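PDB 6WL5: EcmrR transcriptional regulator from Escherichia coli, which probably senses multiple drugs, binding cationic amphiphiles such as cetyl-trimethyl-ammonium through this C-terminal domain, and activates transcription as a regulator of the MerR family. Local coordinates for residues N123-N129 / F154-V159; Y54-H60 / S130-Y135; A112-M117 / E151-P155; E13-K19 / N86-I92. One frame throughout, in Å; residues are numbered along the deposited sequence.

Contact 1. Residues N123-N129 / F154-V159; sequences NGYLLTN and FPVEKV. With EDO (1,2-ethanediol), chain K.
Lys158 reaches across to Asn123, its NZ giving a hydrogen bond of 2.8 Å to Asn123 O. Next to it Val159 N bonds Gly124 O at 2.8 Å, with a nearly straight N-H...O angle of 172°. Both carbonyls lie where helix 109-123 ends, in a Schellman motif closed by Gly124 with positive phi. Leu126 and Glu157 form an antiparallel hydrogen-bonded pair, with Leu126 N 2.9 Å from Glu157 O and a return bond from Glu157 N to Leu126 O. Farther along, Thr128 N bonds Pro155 O at 2.9 Å, from above the carbonyl plane.

On the edge of 154-158 turned away from 123-129 lies an ethanediol, probably from the crystallisation liquor. It takes the N-H of Lys158 and gives a hydrogen bond to Val156 O.

The Tyr125 ring packs against Lys158, whose CD sits over one ring face, 3.8 Å from the centroid. The lysine chain crosses the ring at about a right angle and bends at chi2 (70°), which brings NZ back to the helix end. Tyr125 CD2 also touches Val156 CG2 at 3.7 Å. A serine in place of Tyr125 would probably leave the lysine methylenes without their aromatic support and NZ freer to swing off Asn123. Leu127, which lines the cetyl-trimethyl-ammonium pocket, has CD1 3.8 Å from Phe154 CB and also meets the Pro155 ring.

Strand 125-127 pairs antiparallel with the end of strand 149-158. Helix 109-123 covers Tyr125 and Val156 through Val120, and strand 88-103 pairs with the other edge of strand 149-158.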
# COMPACT_ATOMS: atom_id res chain seq x y z
N ASN A 123 -5.89 21.95 3.45
CA ASN A 123 -6.72 21.74 4.62
C ASN A 123 -5.95 21.79 5.93
O ASN A 123 -6.51 21.48 6.98
CB ASN A 123 -7.48 20.43 4.46
CG ASN A 123 -8.56 20.54 3.44
OD1 ASN A 123 -9.66 21.01 3.73
ND2 ASN A 123 -8.26 20.12 2.22
N GLY A 124 -4.69 22.20 5.90
CA GLY A 124 -3.97 22.44 7.14
C GLY A 124 -3.50 21.17 7.81
O GLY A 124 -3.57 21.06 9.06
N TYR A 125 -3.05 20.19 7.02
CA TYR A 125 -2.46 18.98 7.55
C TYR A 125 -0.99 18.90 7.17
O TYR A 125 -0.48 19.69 6.38
CB TYR A 125 -3.22 17.74 7.06
CG TYR A 125 -4.53 17.52 7.82
CD1 TYR A 125 -5.66 18.28 7.52
CD2 TYR A 125 -4.61 16.58 8.84
CE1 TYR A 125 -6.85 18.07 8.20
CE2 TYR A 125 -5.81 16.37 9.53
CZ TYR A 125 -6.92 17.11 9.21
OH TYR A 125 -8.10 16.90 9.90
N LEU A 126 -0.32 17.90 7.76
CA LEU A 126 1.07 17.58 7.50
C LEU A 126 1.17 16.08 7.25
O LEU A 126 0.62 15.29 8.02
CB LEU A 126 1.91 17.96 8.73
CG LEU A 126 3.39 17.56 8.74
CD1 LEU A 126 4.19 18.24 7.65
CD2 LEU A 126 4.02 17.86 10.09
N LEU A 127 1.88 15.69 6.17
CA LEU A 127 2.19 14.27 5.92
C LEU A 127 3.27 13.82 6.91
O LEU A 127 4.36 14.40 6.96
CB LEU A 127 2.68 14.08 4.48
CG LEU A 127 3.09 12.67 4.03
CD1 LEU A 127 1.92 11.70 3.96
CD2 LEU A 127 3.74 12.78 2.65
N THR A 128 2.97 12.79 7.71
CA THR A 128 3.85 12.41 8.81
C THR A 128 4.40 10.99 8.76
O THR A 128 5.13 10.60 9.69
CB THR A 128 3.11 12.61 10.14
OG1 THR A 128 1.88 11.88 10.12
CG2 THR A 128 2.76 14.10 10.40
N ASN A 129 4.05 10.18 7.74
CA ASN A 129 4.67 8.87 7.57
C ASN A 129 4.48 8.46 6.11
O ASN A 129 3.94 9.21 5.30
CB ASN A 129 4.11 7.83 8.55
CG ASN A 129 5.18 6.81 8.99
OD1 ASN A 129 6.03 6.39 8.19
ND2 ASN A 129 5.15 6.44 10.29
N PHE A 154 -2.59 8.71 2.96
CA PHE A 154 -1.53 9.59 3.46
C PHE A 154 -1.62 9.70 4.98
O PHE A 154 -2.61 10.26 5.49
CB PHE A 154 -1.68 10.98 2.84
CG PHE A 154 -1.01 11.16 1.50
CD1 PHE A 154 -0.80 10.11 0.61
CD2 PHE A 154 -0.57 12.41 1.12
CE1 PHE A 154 -0.20 10.31 -0.61
CE2 PHE A 154 0.05 12.61 -0.10
CZ PHE A 154 0.24 11.55 -0.97
N PRO A 155 -0.64 9.20 5.73
CA PRO A 155 -0.63 9.42 7.19
C PRO A 155 -0.46 10.90 7.48
O PRO A 155 0.48 11.52 7.00
CB PRO A 155 0.57 8.59 7.66
CG PRO A 155 0.88 7.64 6.51
CD PRO A 155 0.54 8.44 5.28
N VAL A 156 -1.38 11.46 8.27
CA VAL A 156 -1.35 12.90 8.52
C VAL A 156 -1.63 13.26 9.97
O VAL A 156 -2.15 12.48 10.76
CB VAL A 156 -2.36 13.67 7.62
CG1 VAL A 156 -1.99 13.55 6.15
CG2 VAL A 156 -3.77 13.16 7.82
N GLU A 157 -1.26 14.51 10.30
CA GLU A 157 -1.59 15.18 11.55
C GLU A 157 -2.01 16.61 11.23
O GLU A 157 -1.47 17.24 10.31
CB GLU A 157 -0.36 15.11 12.48
CG GLU A 157 -0.03 13.65 12.80
CD GLU A 157 1.15 13.44 13.71
OE1 GLU A 157 1.91 14.39 13.95
OE2 GLU A 157 1.31 12.29 14.19
N LYS A 158 -3.01 17.10 11.96
CA LYS A 158 -3.49 18.45 11.76
C LYS A 158 -2.45 19.44 12.25
O LYS A 158 -1.84 19.25 13.31
CB LYS A 158 -4.79 18.60 12.56
CG LYS A 158 -5.48 19.94 12.45
CD LYS A 158 -6.10 20.16 11.06
CE LYS A 158 -6.54 21.63 10.91
NZ LYS A 158 -7.37 21.82 9.66
N VAL A 159 -2.24 20.49 11.48
CA VAL A 159 -1.28 21.48 11.89
C VAL A 159 -1.94 22.42 12.88
O VAL A 159 -1.30 22.76 13.84
CB VAL A 159 -0.67 22.23 10.75
CG1 VAL A 159 0.19 23.39 11.30
CG2 VAL A 159 0.18 21.29 9.95
OXT VAL A 159 -3.10 22.83 12.74
C1 EDO K . -4.91 14.24 13.93
O1 EDO K . -4.13 15.44 13.87
C2 EDO K . -4.36 13.17 12.99
O2 EDO K . -3.12 12.61 13.47

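Contact 2. Residues Y54-H60 / S130-Y135; sequences YCFTLYH and SPRESY. With 16A (cetyl-trimethyl-ammonium), chain E; 16A (cetyl-trimethyl-ammonium), chain F.
Glu133 OE2 accepts two phenol hydrogen bonds, from Tyr59 OH at 2.7 Å across the strands and from Tyr135 OH at 2.6 Å. Tyr135 arrives on the anti lone pair; Tyr59 comes from the syn side, 35° out of the carboxylate plane. Tyr113 holds OE1, which lies 3.3 Å from C18 of the cetyl-trimethyl-ammonium head, a cation it probably helps to attract. Thr57 OG1 bonds Tyr29.

The Tyr59 ring is sandwiched between Thr57 CG2 and ligand C14. A leucine in its place would probably leave Glu133 with one fewer donor and the alkyl chain without its flat wall.

The strands are antiparallel: Thr57 N bonds Glu133 O and Glu133 N bonds Thr57 O, both at 2.9 Å, flanked by Tyr135 N to Cys55 O and Tyr59 N to Pro131 O. On the sheet face of Phe56, Leu58 and Ser134, Arg132 NH1 bonds Tyr54 OH at 3.0 Å. That hydroxyl also bonds Gln153 OE1; NH2 bonds Pro93 O. His60 ND1 bonds Ser130 OG, and NE2 bonds Glu72 OE1. One water joins Cys55 N, Ser134 OG and Tyr135 O. Cys55 SG and Tyr135 O border a second ligand molecule.

Strand 55-59 runs between strands 69-77 and 132-137.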
# COMPACT_ATOMS: atom_id res chain seq x y z
N TYR A 54 -5.96 -6.63 3.77
CA TYR A 54 -5.29 -5.33 3.73
C TYR A 54 -3.90 -5.57 3.15
O TYR A 54 -3.02 -6.10 3.81
CB TYR A 54 -5.22 -4.71 5.12
CG TYR A 54 -4.70 -3.28 5.21
CD1 TYR A 54 -4.81 -2.39 4.16
CD2 TYR A 54 -4.12 -2.82 6.39
CE1 TYR A 54 -4.36 -1.07 4.27
CE2 TYR A 54 -3.65 -1.52 6.51
CZ TYR A 54 -3.76 -0.64 5.45
OH TYR A 54 -3.26 0.66 5.63
N CYS A 55 -3.74 -5.20 1.89
CA CYS A 55 -2.56 -5.52 1.10
C CYS A 55 -2.10 -4.22 0.49
O CYS A 55 -2.87 -3.58 -0.22
CB CYS A 55 -2.94 -6.51 0.01
SG CYS A 55 -1.59 -6.88 -1.13
N PHE A 56 -0.87 -3.79 0.80
CA PHE A 56 -0.51 -2.42 0.47
C PHE A 56 0.99 -2.27 0.32
O PHE A 56 1.79 -3.05 0.88
CB PHE A 56 -1.01 -1.42 1.53
CG PHE A 56 -0.53 -1.72 2.92
CD1 PHE A 56 -1.19 -2.65 3.70
CD2 PHE A 56 0.58 -1.07 3.46
CE1 PHE A 56 -0.78 -2.96 4.99
CE2 PHE A 56 1.00 -1.35 4.77
CZ PHE A 56 0.30 -2.30 5.54
N THR A 57 1.37 -1.28 -0.47
CA THR A 57 2.75 -0.87 -0.59
C THR A 57 2.96 0.37 0.29
O THR A 57 2.19 1.33 0.22
CB THR A 57 3.09 -0.51 -2.04
OG1 THR A 57 2.92 -1.69 -2.83
CG2 THR A 57 4.53 0.03 -2.18
N LEU A 58 4.05 0.35 1.05
CA LEU A 58 4.55 1.55 1.68
C LEU A 58 5.58 2.19 0.77
O LEU A 58 6.57 1.54 0.37
CB LEU A 58 5.18 1.19 3.01
CG LEU A 58 4.24 0.62 4.08
CD1 LEU A 58 4.98 0.21 5.32
CD2 LEU A 58 3.19 1.65 4.37
N TYR A 59 5.40 3.47 0.48
CA TYR A 59 6.37 4.27 -0.27
C TYR A 59 7.22 5.09 0.71
O TYR A 59 6.74 6.08 1.25
CB TYR A 59 5.63 5.18 -1.25
CG TYR A 59 5.11 4.38 -2.45
CD1 TYR A 59 5.89 4.18 -3.58
CD2 TYR A 59 3.83 3.81 -2.45
CE1 TYR A 59 5.44 3.42 -4.64
CE2 TYR A 59 3.37 3.07 -3.52
CZ TYR A 59 4.17 2.88 -4.63
OH TYR A 59 3.70 2.17 -5.74
N HIS A 60 8.47 4.67 0.90
CA HIS A 60 9.34 5.20 1.95
C HIS A 60 10.23 6.35 1.50
O HIS A 60 10.93 6.94 2.35
CB HIS A 60 10.22 4.07 2.49
CG HIS A 60 9.46 3.06 3.30
ND1 HIS A 60 8.70 3.40 4.40
CD2 HIS A 60 9.38 1.71 3.19
CE1 HIS A 60 8.18 2.31 4.94
NE2 HIS A 60 8.59 1.27 4.23
N SER A 130 4.97 7.26 5.78
CA SER A 130 5.01 6.82 4.39
C SER A 130 3.61 6.61 3.82
O SER A 130 2.80 5.91 4.43
CB SER A 130 5.76 5.50 4.36
OG SER A 130 7.06 5.69 4.86
N PRO A 131 3.30 7.17 2.64
CA PRO A 131 2.05 6.82 1.96
C PRO A 131 1.88 5.32 1.77
O PRO A 131 2.85 4.59 1.55
CB PRO A 131 2.19 7.55 0.61
CG PRO A 131 3.06 8.77 0.97
CD PRO A 131 4.08 8.19 1.90
N ARG A 132 0.64 4.87 1.88
CA ARG A 132 0.26 3.48 1.61
C ARG A 132 -0.64 3.40 0.38
O ARG A 132 -1.50 4.26 0.17
CB ARG A 132 -0.49 2.90 2.81
CG ARG A 132 0.08 3.21 4.18
CD ARG A 132 -0.56 2.42 5.29
NE ARG A 132 0.13 2.70 6.54
CZ ARG A 132 -0.25 2.20 7.71
NH1 ARG A 132 -1.32 1.41 7.77
NH2 ARG A 132 0.40 2.54 8.83
N GLU A 133 -0.42 2.35 -0.41
CA GLU A 133 -1.16 2.12 -1.65
C GLU A 133 -1.82 0.76 -1.50
O GLU A 133 -1.15 -0.26 -1.59
CB GLU A 133 -0.18 2.16 -2.82
CG GLU A 133 -0.75 1.98 -4.21
CD GLU A 133 0.37 2.26 -5.22
OE1 GLU A 133 0.50 3.43 -5.60
OE2 GLU A 133 1.13 1.31 -5.57
N SER A 134 -3.12 0.75 -1.22
CA SER A 134 -3.84 -0.44 -0.79
C SER A 134 -4.61 -1.02 -1.98
O SER A 134 -5.55 -0.38 -2.49
CB SER A 134 -4.81 -0.03 0.32
OG SER A 134 -5.56 -1.15 0.76
N TYR A 135 -4.28 -2.26 -2.35
CA TYR A 135 -4.81 -2.91 -3.54
C TYR A 135 -6.08 -3.65 -3.16
O TYR A 135 -6.05 -4.54 -2.29
CB TYR A 135 -3.77 -3.90 -4.11
CG TYR A 135 -2.45 -3.18 -4.31
CD1 TYR A 135 -2.32 -2.22 -5.29
CD2 TYR A 135 -1.36 -3.43 -3.49
CE1 TYR A 135 -1.12 -1.51 -5.45
CE2 TYR A 135 -0.18 -2.76 -3.65
CZ TYR A 135 -0.06 -1.79 -4.61
OH TYR A 135 1.14 -1.12 -4.71
C1 16A E . 5.57 19.31 1.66
C2 16A E . 5.86 17.90 1.16
C3 16A E . 5.84 17.82 -0.36
C4 16A E . 5.54 16.42 -0.91
C5 16A E . 5.89 15.26 0.02
C6 16A E . 5.84 13.94 -0.76
C7 16A E . 6.56 12.78 -0.10
C8 16A E . 6.62 11.63 -1.10
C9 16A E . 6.09 10.36 -0.49
C10 16A E . 6.83 9.10 -0.94
C11 16A E . 6.89 8.86 -2.45
C12 16A E . 5.54 8.53 -3.08
C13 16A E . 5.80 7.83 -4.41
C14 16A E . 4.52 7.19 -4.91
C15 16A E . 4.68 6.68 -6.33
C16 16A E . 3.46 5.86 -6.67
N1 16A E . 3.40 5.48 -8.09
C17 16A E . 4.64 4.83 -8.57
C18 16A E . 2.26 4.54 -8.13
C19 16A E . 3.01 6.62 -8.91
C1 16A F . -1.51 -14.35 -18.89
C2 16A F . -1.73 -13.00 -18.28
C3 16A F . -0.96 -13.05 -16.97
C4 16A F . -1.59 -12.11 -15.98
C5 16A F . -0.91 -12.33 -14.65
C6 16A F . -1.87 -12.02 -13.54
C7 16A F . -1.21 -12.26 -12.21
C8 16A F . -2.08 -11.80 -11.09
C9 16A F . -1.42 -12.06 -9.75
C10 16A F . -2.01 -11.11 -8.74
C11 16A F . -1.16 -10.86 -7.49
C12 16A F . -1.85 -9.64 -6.86
C13 16A F . -1.43 -9.22 -5.46
C14 16A F . -2.46 -8.29 -4.76
C15 16A F . -3.24 -9.09 -3.73
C16 16A F . -4.75 -9.24 -3.93
N1 16A F . -5.50 -8.94 -2.69
C17 16A F . -5.66 -7.49 -2.52
C18 16A F . -6.82 -9.56 -2.85
C19 16A F . -4.89 -9.46 -1.46
O HOH W 1 -5.99 -3.87 0.44

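Contact 3. Residues A112-M117 / E151-P155; sequences AYIYLM and EIQFP. With 16A (cetyl-trimethyl-ammonium), chain E.
Leu116 lies over the Phe154 ring, with CB almost above its centre and 3.7 Å from the centroid. Its CD1 reaches on to Phe154 CD1 and, at 3.7 Å, to Ile152 CG2. The leucine CG stands anti to its own carbonyl carbon (chi1 -78°), and the branch beyond it leans toward the strand. Tyr113 CD2 meets the edge of the same phenylalanine, 3.7 Å from Phe154 CE1. The two ring planes are 52° apart. Met117 CG also lies in the plane of that ring, at its edge.

Tyr113 is itself clasped on both faces. Ile152 CG2 presses on one face, 3.9 Å from the centroid, while C14 of cetyl-trimethyl-ammonium lies over the opposite face. This fixes the tilt of the ring. Nearer the start of the helix segment, Ala112 CB touches Ile152 CG1 at 3.8 Å.

The contact is apolar throughout. Helix 112-117 runs along strand 151-155, inclined to it by 33°, with the axes 9.3 Å apart. It is a helix laid on an antiparallel sheet, as expected in a GyrI-like small-molecule binding domain. Tyr113 and Met117 line the ligand pocket.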
# COMPACT_ATOMS: atom_id res chain seq x y z
N ALA A 112 -3.76 10.55 -8.08
CA ALA A 112 -4.24 10.44 -6.71
C ALA A 112 -3.24 11.01 -5.71
O ALA A 112 -3.64 11.62 -4.70
CB ALA A 112 -4.51 8.98 -6.40
N TYR A 113 -1.96 10.78 -5.92
CA TYR A 113 -0.93 11.36 -5.06
C TYR A 113 -0.91 12.87 -5.20
O TYR A 113 -0.77 13.59 -4.21
CB TYR A 113 0.44 10.74 -5.40
CG TYR A 113 0.57 9.28 -4.97
CD1 TYR A 113 0.06 8.26 -5.76
CD2 TYR A 113 1.14 8.94 -3.76
CE1 TYR A 113 0.16 6.93 -5.35
CE2 TYR A 113 1.22 7.62 -3.33
CZ TYR A 113 0.71 6.62 -4.12
OH TYR A 113 0.81 5.32 -3.70
N ILE A 114 -1.00 13.38 -6.44
CA ILE A 114 -1.10 14.82 -6.67
C ILE A 114 -2.26 15.38 -5.88
O ILE A 114 -2.12 16.38 -5.15
CB ILE A 114 -1.25 15.07 -8.18
CG1 ILE A 114 0.06 14.80 -8.93
CG2 ILE A 114 -1.70 16.51 -8.42
CD1 ILE A 114 -0.13 14.82 -10.44
N TYR A 115 -3.41 14.75 -6.01
CA TYR A 115 -4.60 15.20 -5.33
C TYR A 115 -4.45 15.23 -3.83
O TYR A 115 -4.82 16.20 -3.20
CB TYR A 115 -5.78 14.30 -5.68
CG TYR A 115 -7.11 14.84 -5.25
CD1 TYR A 115 -7.65 14.52 -4.03
CD2 TYR A 115 -7.81 15.64 -6.09
CE1 TYR A 115 -8.88 15.04 -3.66
CE2 TYR A 115 -9.02 16.14 -5.75
CZ TYR A 115 -9.55 15.84 -4.54
OH TYR A 115 -10.78 16.37 -4.28
N LEU A 116 -3.88 14.18 -3.25
CA LEU A 116 -3.75 14.14 -1.80
C LEU A 116 -2.70 15.12 -1.30
O LEU A 116 -2.88 15.73 -0.24
CB LEU A 116 -3.44 12.72 -1.31
CG LEU A 116 -4.64 11.78 -1.26
CD1 LEU A 116 -4.15 10.40 -0.89
CD2 LEU A 116 -5.67 12.28 -0.25
N MET A 117 -1.58 15.28 -2.04
CA MET A 117 -0.58 16.29 -1.67
C MET A 117 -1.23 17.67 -1.59
O MET A 117 -0.99 18.43 -0.64
CB MET A 117 0.61 16.31 -2.67
CG MET A 117 1.68 15.17 -2.49
SD MET A 117 3.20 15.11 -3.55
CE MET A 117 2.59 14.27 -5.02
N GLU A 151 -6.76 2.14 -2.94
CA GLU A 151 -6.90 3.24 -2.02
C GLU A 151 -5.54 3.81 -1.66
O GLU A 151 -4.65 3.07 -1.24
CB GLU A 151 -7.68 2.86 -0.75
CG GLU A 151 -7.88 4.06 0.16
CD GLU A 151 -8.89 3.83 1.26
OE1 GLU A 151 -10.12 3.90 0.99
OE2 GLU A 151 -8.45 3.58 2.40
N ILE A 152 -5.39 5.11 -1.84
CA ILE A 152 -4.15 5.82 -1.49
C ILE A 152 -4.35 6.48 -0.13
O ILE A 152 -5.34 7.19 0.06
CB ILE A 152 -3.72 6.84 -2.56
CG1 ILE A 152 -3.67 6.23 -3.97
CG2 ILE A 152 -2.34 7.41 -2.17
CD1 ILE A 152 -2.91 4.92 -4.08
N GLN A 153 -3.45 6.21 0.80
CA GLN A 153 -3.59 6.62 2.21
C GLN A 153 -2.38 7.43 2.63
O GLN A 153 -1.27 6.91 2.71
CB GLN A 153 -3.75 5.38 3.11
CG GLN A 153 -4.74 4.34 2.55
CD GLN A 153 -4.81 3.08 3.39
OE1 GLN A 153 -3.79 2.55 3.85
NE2 GLN A 153 -6.02 2.52 3.51
N PHE A 154 -2.59 8.71 2.96
CA PHE A 154 -1.53 9.59 3.46
C PHE A 154 -1.62 9.70 4.98
O PHE A 154 -2.61 10.26 5.49
CB PHE A 154 -1.68 10.98 2.84
CG PHE A 154 -1.01 11.16 1.50
CD1 PHE A 154 -0.80 10.11 0.61
CD2 PHE A 154 -0.57 12.41 1.12
CE1 PHE A 154 -0.20 10.31 -0.61
CE2 PHE A 154 0.05 12.61 -0.10
CZ PHE A 154 0.24 11.55 -0.97
N PRO A 155 -0.64 9.20 5.73
CA PRO A 155 -0.63 9.42 7.19
C PRO A 155 -0.46 10.90 7.48
O PRO A 155 0.48 11.52 7.00
CB PRO A 155 0.57 8.59 7.66
CG PRO A 155 0.88 7.64 6.51
CD PRO A 155 0.54 8.44 5.28
C1 16A E . 5.57 19.31 1.66
C2 16A E . 5.86 17.90 1.16
C3 16A E . 5.84 17.82 -0.36
C4 16A E . 5.54 16.42 -0.91
C5 16A E . 5.89 15.26 0.02
C6 16A E . 5.84 13.94 -0.76
C7 16A E . 6.56 12.78 -0.10
C8 16A E . 6.62 11.63 -1.10
C9 16A E . 6.09 10.36 -0.49
C10 16A E . 6.83 9.10 -0.94
C11 16A E . 6.89 8.86 -2.45
C12 16A E . 5.54 8.53 -3.08
C13 16A E . 5.80 7.83 -4.41
C14 16A E . 4.52 7.19 -4.91
C15 16A E . 4.68 6.68 -6.33
C16 16A E . 3.46 5.86 -6.67
N1 16A E . 3.40 5.48 -8.09
C17 16A E . 4.64 4.83 -8.57
C18 16A E . 2.26 4.54 -8.13
C19 16A E . 3.01 6.62 -8.91

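Contact 4. Residues E13-K19 / N86-I92; sequences ECIVYSK and NIIFQVI
Two neighbouring strands of the antiparallel sheet, 7-23 and 88-103, meet here through Cys14 to Lys19 and Ile87 to Ile92. Three hydrogen-bonded pairs hold them: Cys14 with Ile92, Val16 with Gln90, and Ser18 with Ile88. Ile92 N bonds Cys14 O at 2.8 Å, and Val16 N bonds Gln90 O at 3.0 Å. At Ser18 the ladder is less regular, because its N-H bond to Ile88 O is weak and bent (121°). The Ser18 hydroxyl adds a second bond to the same carbonyl, OG to Ile88 O at 3.0 Å. In turn OG accepts from Gln90 NE2 at 2.8 Å, in the plane of the amide. Ser18 OG takes the position between the backbone N and the carbonyl carbon (chi1 65°), which puts it within reach of both partners. The second hydrogen of the Gln90 amide can serve Glu72, whose OE2 also accepts from NE2.

Both strands belong to the antiparallel sheet of the GyrI-like domain, and strand 69-77 pairs with the other edge of strand 7-23. One face carries Tyr17 and Phe89. Tyr17 CB sits over the phenylalanine ring, 4.0 Å from its centroid, offset toward the rim. Val40 of helix 34-43 covers both residues. The other face carries Cys14, Val16 and Ile92. Val16 CG2 touches Ile92 CG1 at 3.7 Å, the two side chains crossing at about a right angle, and Phe56 packs on both. At the far end a water bridges Lys19 NZ and Asn86 N, and the lysine methylenes run past Asn86 O.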
# COMPACT_ATOMS: atom_id res chain seq x y z
N GLU A 13 -3.41 -0.65 13.89
CA GLU A 13 -2.22 -1.46 13.65
C GLU A 13 -2.60 -2.83 13.09
O GLU A 13 -3.68 -3.37 13.32
CB GLU A 13 -1.38 -1.57 14.92
CG GLU A 13 -1.86 -2.56 15.92
CD GLU A 13 -0.93 -2.65 17.11
OE1 GLU A 13 -0.91 -3.72 17.70
OE2 GLU A 13 -0.22 -1.67 17.43
N CYS A 14 -1.68 -3.39 12.30
CA CYS A 14 -1.85 -4.72 11.76
C CYS A 14 -0.52 -5.44 11.73
O CYS A 14 0.54 -4.82 11.73
CB CYS A 14 -2.44 -4.68 10.35
SG CYS A 14 -1.46 -3.77 9.13
N ILE A 15 -0.59 -6.77 11.73
CA ILE A 15 0.56 -7.64 11.53
C ILE A 15 0.60 -7.95 10.05
O ILE A 15 -0.44 -8.26 9.46
CB ILE A 15 0.41 -8.95 12.31
CG1 ILE A 15 0.13 -8.67 13.79
CG2 ILE A 15 1.66 -9.84 12.11
CD1 ILE A 15 -0.33 -9.91 14.53
N VAL A 16 1.79 -7.85 9.45
CA VAL A 16 1.97 -8.15 8.05
C VAL A 16 3.18 -9.04 7.85
O VAL A 16 4.11 -9.07 8.67
CB VAL A 16 2.15 -6.87 7.19
CG1 VAL A 16 1.00 -5.91 7.40
CG2 VAL A 16 3.51 -6.18 7.45
N TYR A 17 3.21 -9.72 6.71
CA TYR A 17 4.46 -10.12 6.11
C TYR A 17 4.82 -9.09 5.06
O TYR A 17 3.93 -8.41 4.53
CB TYR A 17 4.44 -11.54 5.55
CG TYR A 17 3.50 -11.87 4.43
CD1 TYR A 17 3.82 -11.59 3.11
CD2 TYR A 17 2.30 -12.51 4.70
CE1 TYR A 17 2.95 -11.95 2.08
CE2 TYR A 17 1.44 -12.86 3.69
CZ TYR A 17 1.76 -12.57 2.39
OH TYR A 17 0.87 -12.96 1.44
N SER A 18 6.12 -8.92 4.82
CA SER A 18 6.58 -7.78 4.04
C SER A 18 7.95 -8.05 3.43
O SER A 18 8.73 -8.88 3.93
CB SER A 18 6.63 -6.53 4.93
OG SER A 18 7.60 -6.70 5.96
N LYS A 19 8.23 -7.37 2.33
CA LYS A 19 9.55 -7.37 1.73
C LYS A 19 9.82 -5.98 1.18
O LYS A 19 8.94 -5.37 0.59
CB LYS A 19 9.69 -8.43 0.62
CG LYS A 19 11.13 -8.64 0.18
CD LYS A 19 11.30 -9.90 -0.64
CE LYS A 19 12.71 -10.06 -1.18
NZ LYS A 19 12.89 -11.40 -1.82
N ASN A 86 14.38 -12.60 3.13
CA ASN A 86 14.11 -11.20 3.37
C ASN A 86 12.63 -10.91 3.47
O ASN A 86 12.24 -9.74 3.45
CB ASN A 86 14.76 -10.34 2.29
CG ASN A 86 16.27 -10.43 2.31
OD1 ASN A 86 16.90 -10.69 1.29
ND2 ASN A 86 16.85 -10.24 3.50
N ILE A 87 11.79 -11.94 3.59
CA ILE A 87 10.38 -11.74 3.89
C ILE A 87 10.23 -11.73 5.40
O ILE A 87 10.52 -12.73 6.08
CB ILE A 87 9.49 -12.81 3.25
CG1 ILE A 87 9.73 -12.85 1.75
CG2 ILE A 87 8.02 -12.47 3.52
CD1 ILE A 87 8.92 -13.90 1.06
N ILE A 88 9.76 -10.62 5.94
CA ILE A 88 9.76 -10.42 7.38
C ILE A 88 8.36 -10.06 7.89
O ILE A 88 7.59 -9.37 7.22
CB ILE A 88 10.82 -9.38 7.81
CG1 ILE A 88 10.42 -8.02 7.29
CG2 ILE A 88 12.23 -9.76 7.31
CD1 ILE A 88 9.66 -7.26 8.32
N PHE A 89 8.03 -10.58 9.06
CA PHE A 89 6.82 -10.20 9.77
C PHE A 89 7.10 -9.00 10.68
O PHE A 89 8.14 -8.92 11.34
CB PHE A 89 6.33 -11.40 10.59
CG PHE A 89 5.78 -12.50 9.73
CD1 PHE A 89 6.62 -13.45 9.17
CD2 PHE A 89 4.42 -12.59 9.49
CE1 PHE A 89 6.11 -14.46 8.35
CE2 PHE A 89 3.90 -13.60 8.70
CZ PHE A 89 4.75 -14.55 8.13
N GLN A 90 6.19 -8.04 10.66
CA GLN A 90 6.31 -6.84 11.47
C GLN A 90 4.91 -6.28 11.74
O GLN A 90 3.93 -6.63 11.08
CB GLN A 90 7.22 -5.81 10.78
CG GLN A 90 6.66 -5.26 9.50
CD GLN A 90 7.55 -4.21 8.87
OE1 GLN A 90 7.80 -3.14 9.46
NE2 GLN A 90 7.99 -4.48 7.66
N VAL A 91 4.83 -5.45 12.77
CA VAL A 91 3.60 -4.73 13.08
C VAL A 91 3.68 -3.36 12.41
O VAL A 91 4.64 -2.62 12.64
CB VAL A 91 3.41 -4.58 14.59
CG1 VAL A 91 2.20 -3.68 14.89
CG2 VAL A 91 3.30 -5.95 15.27
N ILE A 92 2.69 -3.03 11.59
CA ILE A 92 2.61 -1.73 10.94
C ILE A 92 1.72 -0.84 11.82
O ILE A 92 0.57 -1.21 12.08
CB ILE A 92 2.04 -1.85 9.53
CG1 ILE A 92 2.90 -2.76 8.63
CG2 ILE A 92 1.92 -0.46 8.88
CD1 ILE A 92 4.35 -2.37 8.50
O HOH W 2 13.65 -13.28 0.48

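All four contacts reach one antiparallel sheet. Contacts 1 and 3 share Phe154 and Pro155, with centres 11 Å apart: contact 1 pairs strand 149-158 with a short strand, and contact 3 lays the helix on it. Contact 2 joins contact 3 through two probable hydrogen bonds, Tyr54 OH to Gln153 OE1 and Glu133 OE1 to Tyr113 OH, both 2.7 Å. These two contacts wall the same cetyl-trimethyl-ammonium, which Leu127 of contact 1 also touches. Contact 4 lies on the other side of contact 2, about 12 Å from it between centres, and meets it where Arg132 NH2 lies 3.4 Å from Ile92 CG2. It does not touch contacts 1 or 3.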